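Local coordinates for protein benzoylformate Decarboxylase (Polynucleobacter necessarius, PDB 4K9Q) that probably decarboxylates benzoylformate to benzaldehyde, using thiamine diphosphate held in place with a magnesium ion, at residues T291-P299 against V307-F318; I367-S375 against F392-D403. All coordinates share one frame; numbering follows the deposited sequence.

Contact 1: T291-P299 against V307-F318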
loop_
_atom_site.group_PDB
_atom_site.type_symbol
_atom_site.label_atom_id
_atom_site.label_comp_id
_atom_site.label_asym_id
_atom_site.label_seq_id
_atom_site.Cartn_x
_atom_site.Cartn_y
_atom_site.Cartn_z
ATOM N N THR A 291 -4.448 -7.898 -38.120
ATOM C CA THR A 291 -4.803 -6.957 -37.059
ATOM C C THR A 291 -5.706 -7.720 -36.104
ATOM O O THR A 291 -6.196 -8.802 -36.442
ATOM C CB THR A 291 -5.528 -5.706 -37.581
ATOM O OG1 THR A 291 -6.802 -6.073 -38.124
ATOM C CG2 THR A 291 -4.685 -5.005 -38.653
ATOM N N LEU A 292 -5.920 -7.170 -34.916
ATOM C CA LEU A 292 -6.653 -7.886 -33.875
ATOM C C LEU A 292 -7.740 -7.035 -33.220
ATOM O O LEU A 292 -7.551 -5.835 -32.989
ATOM C CB LEU A 292 -5.668 -8.404 -32.815
ATOM C CG LEU A 292 -6.208 -9.187 -31.612
ATOM C CD1 LEU A 292 -5.200 -10.255 -31.141
ATOM C CD2 LEU A 292 -6.546 -8.229 -30.481
ATOM N N LEU A 293 -8.872 -7.676 -32.918
ATOM C CA LEU A 293 -9.917 -7.068 -32.099
ATOM C C LEU A 293 -9.994 -7.850 -30.792
ATOM O O LEU A 293 -9.821 -9.074 -30.797
ATOM C CB LEU A 293 -11.277 -7.139 -32.799
ATOM C CG LEU A 293 -11.332 -6.547 -34.207
ATOM C CD1 LEU A 293 -12.699 -6.769 -34.824
ATOM C CD2 LEU A 293 -10.996 -5.075 -34.160
ATOM N N GLN A 294 -10.256 -7.148 -29.688
ATOM C CA GLN A 294 -10.397 -7.782 -28.371
ATOM C C GLN A 294 -11.662 -7.306 -27.652
ATOM O O GLN A 294 -11.935 -6.112 -27.614
ATOM C CB GLN A 294 -9.189 -7.451 -27.479
ATOM C CG GLN A 294 -9.251 -8.145 -26.108
ATOM C CD GLN A 294 -8.187 -7.664 -25.136
ATOM O OE1 GLN A 294 -7.512 -6.665 -25.379
ATOM N NE2 GLN A 294 -8.025 -8.389 -24.030
ATOM N N VAL A 295 -12.418 -8.240 -27.075
ATOM C CA VAL A 295 -13.518 -7.916 -26.158
ATOM C C VAL A 295 -13.218 -8.609 -24.835
ATOM O O VAL A 295 -12.930 -9.810 -24.824
ATOM C CB VAL A 295 -14.869 -8.456 -26.685
ATOM C CG1 VAL A 295 -15.975 -8.324 -25.626
ATOM C CG2 VAL A 295 -15.264 -7.752 -27.979
ATOM N N SER A 296 -13.234 -7.858 -23.737
ATOM C CA SER A 296 -13.093 -8.441 -22.404
ATOM C C SER A 296 -14.063 -7.723 -21.485
ATOM O O SER A 296 -14.383 -6.556 -21.719
ATOM C CB SER A 296 -11.662 -8.283 -21.880
ATOM O OG SER A 296 -11.557 -8.724 -20.531
ATOM N N ASP A 297 -14.527 -8.396 -20.435
ATOM C CA ASP A 297 -15.405 -7.728 -19.483
ATOM C C ASP A 297 -14.613 -6.976 -18.402
ATOM O O ASP A 297 -15.187 -6.325 -17.537
ATOM C CB ASP A 297 -16.428 -8.702 -18.884
ATOM C CG ASP A 297 -15.788 -9.785 -18.032
ATOM O OD1 ASP A 297 -14.781 -9.492 -17.341
ATOM O OD2 ASP A 297 -16.308 -10.927 -18.045
ATOM N N ASP A 298 -13.287 -7.056 -18.488
ATOM C CA ASP A 298 -12.387 -6.511 -17.474
ATOM C C ASP A 298 -11.481 -5.431 -18.074
ATOM O O ASP A 298 -10.591 -5.741 -18.864
ATOM C CB ASP A 298 -11.524 -7.664 -16.944
ATOM C CG ASP A 298 -10.591 -7.251 -15.821
ATOM O OD1 ASP A 298 -10.541 -6.055 -15.462
ATOM O OD2 ASP A 298 -9.892 -8.151 -15.296
ATOM N N PRO A 299 -11.704 -4.159 -17.708
ATOM C CA PRO A 299 -10.861 -3.084 -18.251
ATOM C C PRO A 299 -9.363 -3.315 -17.982
ATOM O O PRO A 299 -8.519 -2.811 -18.720
ATOM C CB PRO A 299 -11.366 -1.834 -17.517
ATOM C CG PRO A 299 -12.774 -2.167 -17.119
ATOM C CD PRO A 299 -12.720 -3.645 -16.766
ATOM N N VAL A 307 -1.494 -6.144 -28.130
ATOM C CA VAL A 307 -1.802 -5.656 -29.467
ATOM C C VAL A 307 -3.309 -5.480 -29.605
ATOM O O VAL A 307 -4.081 -6.105 -28.868
ATOM C CB VAL A 307 -1.322 -6.672 -30.540
ATOM C CG1 VAL A 307 -2.190 -7.932 -30.524
ATOM C CG2 VAL A 307 -1.310 -6.045 -31.927
ATOM N N GLY A 308 -3.727 -4.618 -30.534
ATOM C CA GLY A 308 -5.103 -4.650 -31.002
ATOM C C GLY A 308 -5.997 -3.476 -30.654
ATOM O O GLY A 308 -5.609 -2.562 -29.915
ATOM N N ASP A 309 -7.200 -3.503 -31.222
ATOM C CA ASP A 309 -8.259 -2.565 -30.853
ATOM C C ASP A 309 -9.248 -3.299 -29.955
ATOM O O ASP A 309 -9.749 -4.374 -30.307
ATOM C CB ASP A 309 -8.966 -2.039 -32.103
ATOM C CG ASP A 309 -8.001 -1.399 -33.089
ATOM O OD1 ASP A 309 -7.262 -0.476 -32.691
ATOM O OD2 ASP A 309 -7.964 -1.836 -34.258
ATOM N N SER A 310 -9.525 -2.725 -28.792
ATOM C CA SER A 310 -10.348 -3.402 -27.801
ATOM C C SER A 310 -11.602 -2.627 -27.427
ATOM O O SER A 310 -11.709 -1.422 -27.668
ATOM C CB SER A 310 -9.529 -3.648 -26.530
ATOM O OG SER A 310 -9.113 -2.412 -25.964
ATOM N N LEU A 311 -12.555 -3.343 -26.844
ATOM C CA LEU A 311 -13.660 -2.713 -26.127
ATOM C C LEU A 311 -13.968 -3.519 -24.867
ATOM O O LEU A 311 -13.678 -4.723 -24.800
ATOM C CB LEU A 311 -14.905 -2.578 -27.021
ATOM C CG LEU A 311 -15.612 -3.836 -27.533
ATOM C CD1 LEU A 311 -16.546 -4.411 -26.476
ATOM C CD2 LEU A 311 -16.402 -3.523 -28.791
ATOM N N VAL A 312 -14.534 -2.852 -23.861
ATOM C CA VAL A 312 -14.929 -3.538 -22.632
ATOM C C VAL A 312 -16.411 -3.879 -22.691
ATOM O O VAL A 312 -17.255 -3.005 -22.945
ATOM C CB VAL A 312 -14.634 -2.689 -21.373
ATOM C CG1 VAL A 312 -14.833 -3.523 -20.103
ATOM C CG2 VAL A 312 -13.224 -2.128 -21.423
ATOM N N SER A 313 -16.730 -5.149 -22.462
ATOM C CA SER A 313 -18.110 -5.613 -22.496
ATOM C C SER A 313 -18.239 -7.011 -21.921
ATOM O O SER A 313 -17.343 -7.845 -22.075
ATOM C CB SER A 313 -18.627 -5.643 -23.939
ATOM O OG SER A 313 -19.959 -6.105 -23.990
ATOM N N ASP A 314 -19.374 -7.264 -21.282
ATOM C CA ASP A 314 -19.807 -8.627 -21.016
ATOM C C ASP A 314 -19.790 -9.401 -22.336
ATOM O O ASP A 314 -20.220 -8.886 -23.373
ATOM C CB ASP A 314 -21.226 -8.621 -20.448
ATOM C CG ASP A 314 -21.725 -10.005 -20.110
ATOM O OD1 ASP A 314 -21.441 -10.475 -18.985
ATOM O OD2 ASP A 314 -22.413 -10.620 -20.957
ATOM N N SER A 315 -19.291 -10.632 -22.314
ATOM C CA SER A 315 -19.185 -11.407 -23.544
ATOM C C SER A 315 -20.542 -11.683 -24.182
ATOM O O SER A 315 -20.696 -11.600 -25.401
ATOM C CB SER A 315 -18.478 -12.738 -23.279
ATOM O OG SER A 315 -17.075 -12.567 -23.350
ATOM N N LYS A 316 -21.521 -12.031 -23.356
ATOM C CA LYS A 316 -22.844 -12.349 -23.879
ATOM C C LYS A 316 -23.460 -11.125 -24.555
ATOM O O LYS A 316 -23.961 -11.210 -25.684
ATOM C CB LYS A 316 -23.762 -12.885 -22.779
ATOM C CG LYS A 316 -25.018 -13.540 -23.332
ATOM C CD LYS A 316 -25.855 -14.181 -22.250
ATOM C CE LYS A 316 -27.077 -14.848 -22.866
ATOM N NZ LYS A 316 -28.025 -15.335 -21.834
ATOM N N LEU A 317 -23.414 -9.989 -23.870
ATOM C CA LEU A 317 -23.980 -8.763 -24.416
ATOM C C LEU A 317 -23.303 -8.390 -25.736
ATOM O O LEU A 317 -23.975 -7.996 -26.690
ATOM C CB LEU A 317 -23.877 -7.624 -23.411
ATOM C CG LEU A 317 -24.732 -7.873 -22.169
ATOM C CD1 LEU A 317 -24.695 -6.679 -21.243
ATOM C CD2 LEU A 317 -26.159 -8.178 -22.572
ATOM N N PHE A 318 -21.981 -8.532 -25.807
ATOM C CA PHE A 318 -21.294 -8.247 -27.064
ATOM C C PHE A 318 -21.699 -9.199 -28.185
ATOM O O PHE A 318 -21.989 -8.765 -29.292
ATOM C CB PHE A 318 -19.775 -8.285 -26.939
ATOM C CG PHE A 318 -19.087 -8.144 -28.265
ATOM C CD1 PHE A 318 -18.896 -6.885 -28.828
ATOM C CD2 PHE A 318 -18.699 -9.265 -28.982
ATOM C CE1 PHE A 318 -18.286 -6.752 -30.072
ATOM C CE2 PHE A 318 -18.100 -9.141 -30.219
ATOM C CZ PHE A 318 -17.891 -7.885 -30.763
HETATM O O HOH W 1 -6.570 -3.798 -34.843
HETATM O O HOH W 2 -6.476 -5.208 -27.560
HETATM O O HOH W 3 -18.340 -11.522 -19.822
#
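Leu293 to Ser296 pair in register with Asp309 to Val312 as parallel strands, their short axes 12° apart. Five backbone bonds form the ladder, from Asp309 N–Leu292 O to Ser313 N–Ser296 O; Ser296 N–Leu311 O, 3.3 Å, is weak. Leu292 CD2 packs over Gly308 CA at 3.9 Å and lies 3.6 Å from Val307 O. On the face of Val295 and Leu311, the valine methyl CG2 stands nearly on the normal of the Phe318 ring, 3.6 Å from its centroid, a CH-pi contact tying the strand to the first turn of helix 315-323. With Leu311 CG between backbone N and carbonyl carbon (chi1 64°), CD1 reaches the same methyl at 3.9 Å. On the other face, Val312 CG1 packs against Pro299 CG at 3.9 Å, and Gln294 NE2 bonds Ala272 O. Asp314 N-caps the helix through Leu317 N to OD2 (3.1 Å), while its OD1 binds Gln149. Asp297 forms a salt bridge with Lys89; Asp309 pairs with Arg193 through OD2 and Thr175 of the second subunit through OD1. This beta-alpha-beta strand pair of the central Rossmann-like domain is thus apolar around Val295 and Leu311, largely polar opposite, with partnered carboxylates at both ends.

Contact 2: I367-S375 against F392-D403; sequences IVLVEECPS and FYTFASGGLGWD. With TPP (thiamine diphosphate), chain D.
Leu369 and Val370 pair with Phe392 and Tyr393 at the edge of the parallel sheet of the C-terminal thiamine diphosphate-binding domain, joined by a beta-alpha-beta crossover through helix 377-383. Tyr393 N donates to Leu369 O (2.9 Å), and the return bond, Glu371 N to Tyr393 O, is weak. Beyond it the strands part, and side chains take over: Thr394 OG1 donates to Glu371 O at 2.6 Å, and a water bridges this hydroxyl to Glu371 OE2. The other oxygen, OE1, turns back to accept from Cys373 N, which the bend at chi2 (-82°) makes possible.

Apolar contacts flank the pairing. Val368 CG1 touches the Tyr393 ring, and Leu369 CD2 meets Phe392 CD1, whose neighbour CE1 approaches Glu371 CB edge-on.

The polar centre is the carboxylate of the buried Glu372, whose side chain is extended beyond CG. Its OE2 takes a nearly straight bond from Gly401 N (178°), on the syn side but tilted out of the carboxylate plane. OE1 is met by Asp403 N from above that plane, and lies 2.6 Å from Asp403 OD2, so one of the two acids probably holds a proton. The carboxylate planes stand nearly perpendicular, 84° apart. Glu372 thus ties together the backbone N of Gly401 and Asp403, and probably steadies the turn whose Gly398 O and Leu400 N meet the aminopyrimidine.

Both segments grip the cofactor. Ser375 binds the terminal phosphate through OG and N; Gly430, Ser431, Asn456, Gly460 and Ile461 also hydrogen-bond the cofactor, while magnesium is held by Asp429, Asn456 and Glu458. Gly398 O accepts from N4', and Leu400 N donates to N3' at 3.1 Å. Leu400 supports the bent cofactor between its two rings, CG lying 3.6 Å from C4' and CD1 3.4 Å from thiazolium C4.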
loop_
_atom_site.group_PDB
_atom_site.type_symbol
_atom_site.label_atom_id
_atom_site.label_comp_id
_atom_site.label_asym_id
_atom_site.label_seq_id
_atom_site.Cartn_x
_atom_site.Cartn_y
_atom_site.Cartn_z
ATOM N N ILE A 367 -20.682 -35.383 -16.353
ATOM C CA ILE A 367 -19.739 -35.247 -15.249
ATOM C C ILE A 367 -19.265 -33.801 -15.194
ATOM O O ILE A 367 -19.488 -33.027 -16.130
ATOM C CB ILE A 367 -18.493 -36.170 -15.414
ATOM C CG1 ILE A 367 -17.666 -35.770 -16.641
ATOM C CG2 ILE A 367 -18.904 -37.627 -15.498
ATOM C CD1 ILE A 367 -16.316 -36.480 -16.714
ATOM N N VAL A 368 -18.654 -33.428 -14.077
ATOM C CA VAL A 368 -17.870 -32.199 -14.010
ATOM C C VAL A 368 -16.421 -32.657 -14.046
ATOM O O VAL A 368 -16.069 -33.629 -13.382
ATOM C CB VAL A 368 -18.158 -31.422 -12.721
ATOM C CG1 VAL A 368 -17.180 -30.259 -12.568
ATOM C CG2 VAL A 368 -19.605 -30.907 -12.723
ATOM N N LEU A 369 -15.594 -31.998 -14.857
ATOM C CA LEU A 369 -14.192 -32.380 -14.994
ATOM C C LEU A 369 -13.315 -31.236 -14.503
ATOM O O LEU A 369 -13.461 -30.103 -14.958
ATOM C CB LEU A 369 -13.853 -32.690 -16.456
ATOM C CG LEU A 369 -12.411 -33.169 -16.657
ATOM C CD1 LEU A 369 -12.227 -34.527 -16.038
ATOM C CD2 LEU A 369 -12.059 -33.218 -18.145
ATOM N N VAL A 370 -12.415 -31.540 -13.572
ATOM C CA VAL A 370 -11.480 -30.557 -13.021
ATOM C C VAL A 370 -10.063 -31.068 -13.265
ATOM O O VAL A 370 -9.833 -32.273 -13.246
ATOM C CB VAL A 370 -11.722 -30.400 -11.513
ATOM C CG1 VAL A 370 -10.726 -29.418 -10.893
ATOM C CG2 VAL A 370 -13.161 -29.926 -11.262
ATOM N N GLU A 371 -9.115 -30.176 -13.530
ATOM C CA GLU A 371 -7.757 -30.628 -13.825
ATOM C C GLU A 371 -6.680 -29.761 -13.173
ATOM O O GLU A 371 -6.737 -28.530 -13.212
ATOM C CB GLU A 371 -7.536 -30.739 -15.342
ATOM C CG GLU A 371 -6.079 -30.913 -15.789
ATOM C CD GLU A 371 -5.319 -29.593 -15.866
ATOM O OE1 GLU A 371 -4.185 -29.537 -15.343
ATOM O OE2 GLU A 371 -5.841 -28.598 -16.444
ATOM N N GLU A 372 -5.707 -30.426 -12.564
ATOM C CA GLU A 372 -4.493 -29.787 -12.065
ATOM C C GLU A 372 -3.396 -30.839 -12.124
ATOM O O GLU A 372 -2.943 -31.347 -11.101
ATOM C CB GLU A 372 -4.681 -29.262 -10.640
ATOM C CG GLU A 372 -3.549 -28.348 -10.155
ATOM C CD GLU A 372 -3.841 -27.724 -8.805
ATOM O OE1 GLU A 372 -4.740 -26.853 -8.711
ATOM O OE2 GLU A 372 -3.179 -28.111 -7.828
ATOM N N CYS A 373 -3.008 -31.175 -13.348
ATOM C CA CYS A 373 -1.962 -32.156 -13.616
ATOM C C CYS A 373 -1.229 -31.598 -14.820
ATOM O O CYS A 373 -1.510 -31.964 -15.965
ATOM C CB CYS A 373 -2.580 -33.515 -13.936
ATOM S SG CYS A 373 -1.360 -34.841 -13.978
ATOM N N PRO A 374 -0.305 -30.664 -14.571
ATOM C CA PRO A 374 0.214 -29.828 -15.655
ATOM C C PRO A 374 0.798 -30.585 -16.853
ATOM O O PRO A 374 0.506 -30.208 -17.992
ATOM C CB PRO A 374 1.285 -28.984 -14.953
ATOM C CG PRO A 374 0.733 -28.813 -13.556
ATOM C CD PRO A 374 0.108 -30.173 -13.242
ATOM N N SER A 375 1.584 -31.631 -16.626
ATOM C CA SER A 375 2.263 -32.268 -17.756
ATOM C C SER A 375 1.311 -32.957 -18.745
ATOM O O SER A 375 1.681 -33.160 -19.901
ATOM C CB SER A 375 3.349 -33.252 -17.289
ATOM O OG SER A 375 2.777 -34.416 -16.741
ATOM N N PHE A 392 -16.205 -28.219 -17.563
ATOM C CA PHE A 392 -14.763 -28.224 -17.283
ATOM C C PHE A 392 -14.316 -26.996 -16.501
ATOM O O PHE A 392 -14.675 -25.858 -16.846
ATOM C CB PHE A 392 -13.942 -28.324 -18.569
ATOM C CG PHE A 392 -12.460 -28.193 -18.343
ATOM C CD1 PHE A 392 -11.723 -29.276 -17.884
ATOM C CD2 PHE A 392 -11.807 -26.987 -18.568
ATOM C CE1 PHE A 392 -10.348 -29.157 -17.655
ATOM C CE2 PHE A 392 -10.443 -26.863 -18.342
ATOM C CZ PHE A 392 -9.714 -27.952 -17.889
ATOM N N TYR A 393 -13.513 -27.227 -15.466
ATOM C CA TYR A 393 -12.998 -26.136 -14.645
ATOM C C TYR A 393 -11.544 -26.368 -14.262
ATOM O O TYR A 393 -11.165 -27.480 -13.857
ATOM C CB TYR A 393 -13.788 -26.032 -13.340
ATOM C CG TYR A 393 -15.260 -25.740 -13.467
ATOM C CD1 TYR A 393 -16.163 -26.745 -13.808
ATOM C CD2 TYR A 393 -15.755 -24.464 -13.217
ATOM C CE1 TYR A 393 -17.526 -26.475 -13.904
ATOM C CE2 TYR A 393 -17.107 -24.186 -13.310
ATOM C CZ TYR A 393 -17.984 -25.196 -13.655
ATOM O OH TYR A 393 -19.333 -24.934 -13.751
ATOM N N THR A 394 -10.742 -25.313 -14.344
ATOM C CA THR A 394 -9.407 -25.317 -13.748
ATOM C C THR A 394 -9.124 -23.878 -13.291
ATOM O O THR A 394 -9.987 -22.992 -13.417
ATOM C CB THR A 394 -8.328 -25.863 -14.723
ATOM O OG1 THR A 394 -7.080 -26.053 -14.034
ATOM C CG2 THR A 394 -8.122 -24.923 -15.905
ATOM N N PHE A 395 -7.940 -23.644 -12.742
ATOM C CA PHE A 395 -7.574 -22.292 -12.297
ATOM C C PHE A 395 -7.214 -21.332 -13.443
ATOM O O PHE A 395 -6.781 -21.757 -14.519
ATOM C CB PHE A 395 -6.474 -22.345 -11.214
ATOM C CG PHE A 395 -5.254 -23.181 -11.580
ATOM C CD1 PHE A 395 -4.391 -23.619 -10.581
ATOM C CD2 PHE A 395 -4.951 -23.484 -12.895
ATOM C CE1 PHE A 395 -3.264 -24.377 -10.883
ATOM C CE2 PHE A 395 -3.826 -24.250 -13.218
ATOM C CZ PHE A 395 -2.977 -24.694 -12.207
ATOM N N ALA A 396 -7.436 -20.040 -13.222
ATOM C CA ALA A 396 -7.012 -19.027 -14.187
ATOM C C ALA A 396 -5.575 -18.577 -13.943
ATOM O O ALA A 396 -4.987 -17.887 -14.784
ATOM C CB ALA A 396 -7.953 -17.813 -14.143
ATOM N N SER A 397 -5.006 -18.992 -12.810
ATOM C CA SER A 397 -3.802 -18.367 -12.263
ATOM C C SER A 397 -2.523 -19.204 -12.344
ATOM O O SER A 397 -1.420 -18.666 -12.204
ATOM C CB SER A 397 -4.040 -18.065 -10.793
ATOM O OG SER A 397 -4.091 -19.300 -10.083
ATOM N N GLY A 398 -2.670 -20.513 -12.508
ATOM C CA GLY A 398 -1.537 -21.425 -12.427
ATOM C C GLY A 398 -1.048 -21.740 -11.016
ATOM O O GLY A 398 -0.049 -22.448 -10.853
ATOM N N GLY A 399 -1.735 -21.224 -9.996
ATOM C CA GLY A 399 -1.365 -21.476 -8.612
ATOM C C GLY A 399 -1.818 -22.831 -8.088
ATOM O O GLY A 399 -2.997 -23.047 -7.808
ATOM N N LEU A 400 -0.872 -23.754 -7.948
ATOM C CA LEU A 400 -1.195 -25.091 -7.478
ATOM C C LEU A 400 -1.795 -25.064 -6.074
ATOM O O LEU A 400 -1.473 -24.192 -5.261
ATOM C CB LEU A 400 0.053 -25.978 -7.510
ATOM C CG LEU A 400 0.715 -26.134 -8.875
ATOM C CD1 LEU A 400 1.924 -27.076 -8.761
ATOM C CD2 LEU A 400 -0.297 -26.667 -9.880
ATOM N N GLY A 401 -2.683 -26.016 -5.803
ATOM C CA GLY A 401 -3.385 -26.079 -4.532
ATOM C C GLY A 401 -4.820 -25.580 -4.636
ATOM O O GLY A 401 -5.553 -25.573 -3.652
ATOM N N TRP A 402 -5.229 -25.159 -5.828
ATOM C CA TRP A 402 -6.580 -24.631 -5.982
ATOM C C TRP A 402 -7.587 -25.722 -6.343
ATOM O O TRP A 402 -8.687 -25.764 -5.791
ATOM C CB TRP A 402 -6.617 -23.520 -7.036
ATOM C CG TRP A 402 -7.968 -22.879 -7.149
ATOM C CD1 TRP A 402 -8.481 -21.895 -6.346
ATOM C CD2 TRP A 402 -8.983 -23.184 -8.109
ATOM N NE1 TRP A 402 -9.749 -21.568 -6.757
ATOM C CE2 TRP A 402 -10.082 -22.344 -7.837
ATOM C CE3 TRP A 402 -9.073 -24.092 -9.173
ATOM C CZ2 TRP A 402 -11.262 -22.383 -8.589
ATOM C CZ3 TRP A 402 -10.248 -24.122 -9.928
ATOM C CH2 TRP A 402 -11.323 -23.272 -9.627
ATOM N N ASP A 403 -7.211 -26.600 -7.265
ATOM C CA ASP A 403 -8.197 -27.484 -7.896
ATOM C C ASP A 403 -8.736 -28.586 -6.995
ATOM O O ASP A 403 -9.921 -28.929 -7.063
ATOM C CB ASP A 403 -7.662 -28.056 -9.213
ATOM C CG ASP A 403 -7.626 -27.006 -10.320
ATOM O OD1 ASP A 403 -8.645 -26.880 -11.032
ATOM O OD2 ASP A 403 -6.602 -26.291 -10.452
HETATM N "N1'" TPP D . 3.862 -23.575 -6.170
HETATM C "C2'" TPP D . 2.588 -23.108 -6.454
HETATM C CM2 TPP D . 1.666 -22.695 -5.345
HETATM N "N3'" TPP D . 2.149 -22.996 -7.760
HETATM C "C4'" TPP D . 2.979 -23.359 -8.792
HETATM N "N4'" TPP D . 2.556 -23.235 -10.048
HETATM C "C5'" TPP D . 4.249 -23.865 -8.515
HETATM C "C6'" TPP D . 4.705 -23.959 -7.201
HETATM C "C7'" TPP D . 5.161 -24.261 -9.648
HETATM N N3 TPP D . 4.816 -25.472 -10.380
HETATM C C2 TPP D . 4.192 -25.494 -11.617
HETATM S S1 TPP D . 3.962 -26.972 -12.213
HETATM C C5 TPP D . 4.660 -27.644 -10.920
HETATM C C4 TPP D . 5.109 -26.733 -9.968
HETATM C CM4 TPP D . 5.793 -27.079 -8.669
HETATM C C6 TPP D . 4.769 -29.143 -10.925
HETATM C C7 TPP D . 3.446 -29.891 -10.950
HETATM O O7 TPP D . 3.784 -31.234 -10.690
HETATM P PA TPP D . 2.678 -32.401 -10.711
HETATM O O1A TPP D . 1.436 -31.904 -10.029
HETATM O O2A TPP D . 3.210 -33.630 -10.047
HETATM O O3A TPP D . 2.297 -32.552 -12.265
HETATM P PB TPP D . 3.179 -33.179 -13.454
HETATM O O1B TPP D . 3.847 -32.029 -14.134
HETATM O O2B TPP D . 2.197 -33.863 -14.380
HETATM O O3B TPP D . 4.212 -34.121 -12.924
HETATM O O HOH W 4 -4.868 -26.273 -15.816
#

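In the fold
Contacts 1 and 2 are both buried and both join strands of a parallel beta-alpha-beta unit, but in different domains: contact 1 in the central Rossmann-like domain, contact 2 in the C-terminal cofactor-binding domain. Their centres are about 25 Å apart and their nearest atoms about 10 Å. Contact 2 lies nearer the middle of the chain, about 7 Å from its centre against about 21 Å for contact 1. Each includes the outermost strand of its sheet within the chain, 309-312 or 392-393. The second subunit covers strand 309-312, bonding Asp309, Ser310 and Val312; contact 1 lies away from the cofactor site. Contact 2 has a shorter ladder, and a threonine hydroxyl and the Glu372 carboxylate take over where the chain turns to hold thiamine diphosphate.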